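PDB 6CPD: PmoD from Methylocystis sp. ATCC 49242, which binds copper through its periplasmic cupredoxin-like domain and probably takes part in copper handling in methane-oxidizing bacteria. Local coordinates for residues T39-D44 against L57-D62. Sequence-based numbering, arbitrary orientation.
Sequences TIMAFD and LRIIRD
Met41 and Phe43 reach across the interior to Ile59 and Leu57, and two apolar touches at 4.0 Å make up the whole contact, which buries only about 120 Å², both sides summed. SD of Met41 lies 4.0 Å from CD1 of Ile59, the two side chains running at a slant to one another. In Met41, after an extended chi2, the turn at chi3 (35°) folds CE back towards the CB side of the chain, and it is SD that meets Ile59. Ile59 meets the sulfur with the end of its longer branch; its CG1 stands anti to the carbonyl carbon (chi1 -63°), and CD1 continues that extended arm inward. One pair further along, CD2 of Leu57 comes up obliquely to the far end of the Phe43 ring, 4.0 Å from CZ and 4.1 Å from CE1, with the two side chains crossing at about a right angle. Both pairs are buried near the centre of the chain. The strands themselves stay apart, Met41 CA to Ile59 CA measuring 11.2 Å, the spacing of two sheets packed face to face in the β-sandwich of a cupredoxin-like domain. Strand 37-45 belongs to one sheet and strand 55-61 to the other. Neighbouring strands of the same sheet flank each pair: Phe43 stacks on Phe93 and touches Ile15 and Ile17, while Leu57 and Ile59 rest on Leu81; Leu57 also reaches Val95 of the opposing sheet. Against this buried side, Ile40, Ala42 and Asp44 face outward, partly exposed; on the far side of the second sheet Arg58, itself buried, pairs with Glu72.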
loop_
_atom_site.group_PDB
_atom_site.type_symbol
_atom_site.label_atom_id
_atom_site.label_comp_id
_atom_site.label_asym_id
_atom_site.label_seq_id
_atom_site.Cartn_x
_atom_site.Cartn_y
_atom_site.Cartn_z
ATOM N N THR B 39 -5.635 -9.493 15.163
ATOM C CA THR B 39 -5.341 -8.771 13.938
ATOM C C THR B 39 -5.933 -9.515 12.764
ATOM O O THR B 39 -5.739 -10.721 12.628
ATOM C CB THR B 39 -3.824 -8.600 13.775
ATOM O OG1 THR B 39 -3.306 -7.987 14.959
ATOM C CG2 THR B 39 -3.499 -7.733 12.572
ATOM N N ILE B 40 -6.659 -8.791 11.910
ATOM C CA ILE B 40 -7.233 -9.397 10.737
ATOM C C ILE B 40 -6.583 -8.789 9.514
ATOM O O ILE B 40 -6.562 -7.570 9.369
ATOM C CB ILE B 40 -8.755 -9.195 10.687
ATOM C CG1 ILE B 40 -9.404 -9.894 11.883
ATOM C CG2 ILE B 40 -9.324 -9.689 9.344
ATOM C CD1 ILE B 40 -10.866 -9.536 12.072
ATOM N N MET B 41 -6.060 -9.644 8.643
ATOM C CA MET B 41 -5.504 -9.190 7.369
ATOM C C MET B 41 -6.349 -9.669 6.203
ATOM O O MET B 41 -6.526 -10.877 6.019
ATOM C CB MET B 41 -4.069 -9.681 7.214
ATOM C CG MET B 41 -3.185 -9.304 8.405
ATOM S SD MET B 41 -1.454 -9.714 8.118
ATOM C CE MET B 41 -1.373 -9.390 6.362
ATOM N N ALA B 42 -6.857 -8.718 5.419
ATOM C CA ALA B 42 -7.701 -9.027 4.273
ATOM C C ALA B 42 -6.951 -8.810 2.958
ATOM O O ALA B 42 -6.330 -7.761 2.759
ATOM C CB ALA B 42 -8.967 -8.180 4.307
ATOM N N PHE B 43 -7.036 -9.804 2.073
ATOM C CA PHE B 43 -6.322 -9.822 0.794
ATOM C C PHE B 43 -7.330 -9.729 -0.349
ATOM O O PHE B 43 -8.356 -10.409 -0.337
ATOM C CB PHE B 43 -5.480 -11.095 0.659
ATOM C CG PHE B 43 -4.381 -11.204 1.679
ATOM C CD1 PHE B 43 -4.656 -11.641 2.963
ATOM C CD2 PHE B 43 -3.082 -10.861 1.356
ATOM C CE1 PHE B 43 -3.649 -11.725 3.907
ATOM C CE2 PHE B 43 -2.074 -10.944 2.290
ATOM C CZ PHE B 43 -2.358 -11.385 3.570
ATOM N N ASP B 44 -7.035 -8.873 -1.323
ATOM C CA ASP B 44 -7.896 -8.680 -2.487
ATOM C C ASP B 44 -7.004 -8.809 -3.733
ATOM O O ASP B 44 -6.226 -7.911 -4.055
ATOM C CB ASP B 44 -8.562 -7.297 -2.448
ATOM C CG ASP B 44 -9.470 -7.024 -3.659
ATOM O OD1 ASP B 44 -9.456 -7.785 -4.654
ATOM O OD2 ASP B 44 -10.160 -5.980 -3.639
ATOM N N LEU B 57 0.382 -18.615 1.922
ATOM C CA LEU B 57 0.823 -17.497 2.755
ATOM C C LEU B 57 1.541 -18.021 3.989
ATOM O O LEU B 57 1.026 -18.885 4.691
ATOM C CB LEU B 57 -0.362 -16.611 3.178
ATOM C CG LEU B 57 -0.044 -15.539 4.239
ATOM C CD1 LEU B 57 0.835 -14.394 3.703
ATOM C CD2 LEU B 57 -1.323 -14.991 4.882
ATOM N N ARG B 58 2.731 -17.498 4.237
ATOM C CA ARG B 58 3.438 -17.763 5.477
ATOM C C ARG B 58 3.913 -16.463 6.077
ATOM O O ARG B 58 4.630 -15.700 5.433
ATOM C CB ARG B 58 4.602 -18.723 5.247
ATOM C CG ARG B 58 5.402 -18.989 6.523
ATOM C CD ARG B 58 6.620 -19.829 6.259
ATOM N NE ARG B 58 6.262 -21.244 6.254
ATOM C CZ ARG B 58 6.786 -22.152 5.447
ATOM N NH1 ARG B 58 7.682 -21.792 4.548
ATOM N NH2 ARG B 58 6.398 -23.412 5.530
ATOM N N ILE B 59 3.513 -16.197 7.312
ATOM C CA ILE B 59 4.017 -15.006 7.986
ATOM C C ILE B 59 5.112 -15.442 8.949
ATOM O O ILE B 59 4.901 -16.320 9.782
ATOM C CB ILE B 59 2.894 -14.259 8.728
ATOM C CG1 ILE B 59 1.844 -13.770 7.731
ATOM C CG2 ILE B 59 3.469 -13.068 9.534
ATOM C CD1 ILE B 59 0.661 -13.070 8.394
ATOM N N ILE B 60 6.295 -14.860 8.800
ATOM C CA ILE B 60 7.421 -15.206 9.668
ATOM C C ILE B 60 7.918 -14.007 10.456
ATOM O O ILE B 60 7.750 -12.848 10.048
ATOM C CB ILE B 60 8.627 -15.759 8.872
ATOM C CG1 ILE B 60 9.135 -14.700 7.883
ATOM C CG2 ILE B 60 8.252 -17.046 8.127
ATOM C CD1 ILE B 60 10.452 -15.063 7.227
ATOM N N ARG B 61 8.535 -14.299 11.592
ATOM C CA ARG B 61 9.355 -13.319 12.276
ATOM C C ARG B 61 10.524 -13.018 11.351
ATOM O O ARG B 61 11.108 -13.927 10.754
ATOM C CB ARG B 61 9.819 -13.864 13.643
ATOM C CG ARG B 61 8.620 -14.172 14.549
ATOM C CD ARG B 61 8.985 -14.894 15.827
ATOM N NE ARG B 61 9.254 -16.318 15.631
ATOM C CZ ARG B 61 8.328 -17.273 15.585
ATOM N NH1 ARG B 61 7.038 -16.976 15.703
ATOM N NH2 ARG B 61 8.695 -18.539 15.419
ATOM N N ASP B 62 10.835 -11.737 11.196
ATOM C CA ASP B 62 11.907 -11.302 10.314
ATOM C C ASP B 62 13.258 -11.616 10.977
ATOM O O ASP B 62 13.542 -11.089 12.043
ATOM C CB ASP B 62 11.783 -9.798 10.036
ATOM C CG ASP B 62 12.696 -9.324 8.895
ATOM O OD1 ASP B 62 13.715 -9.996 8.599
ATOM O OD2 ASP B 62 12.390 -8.262 8.299
#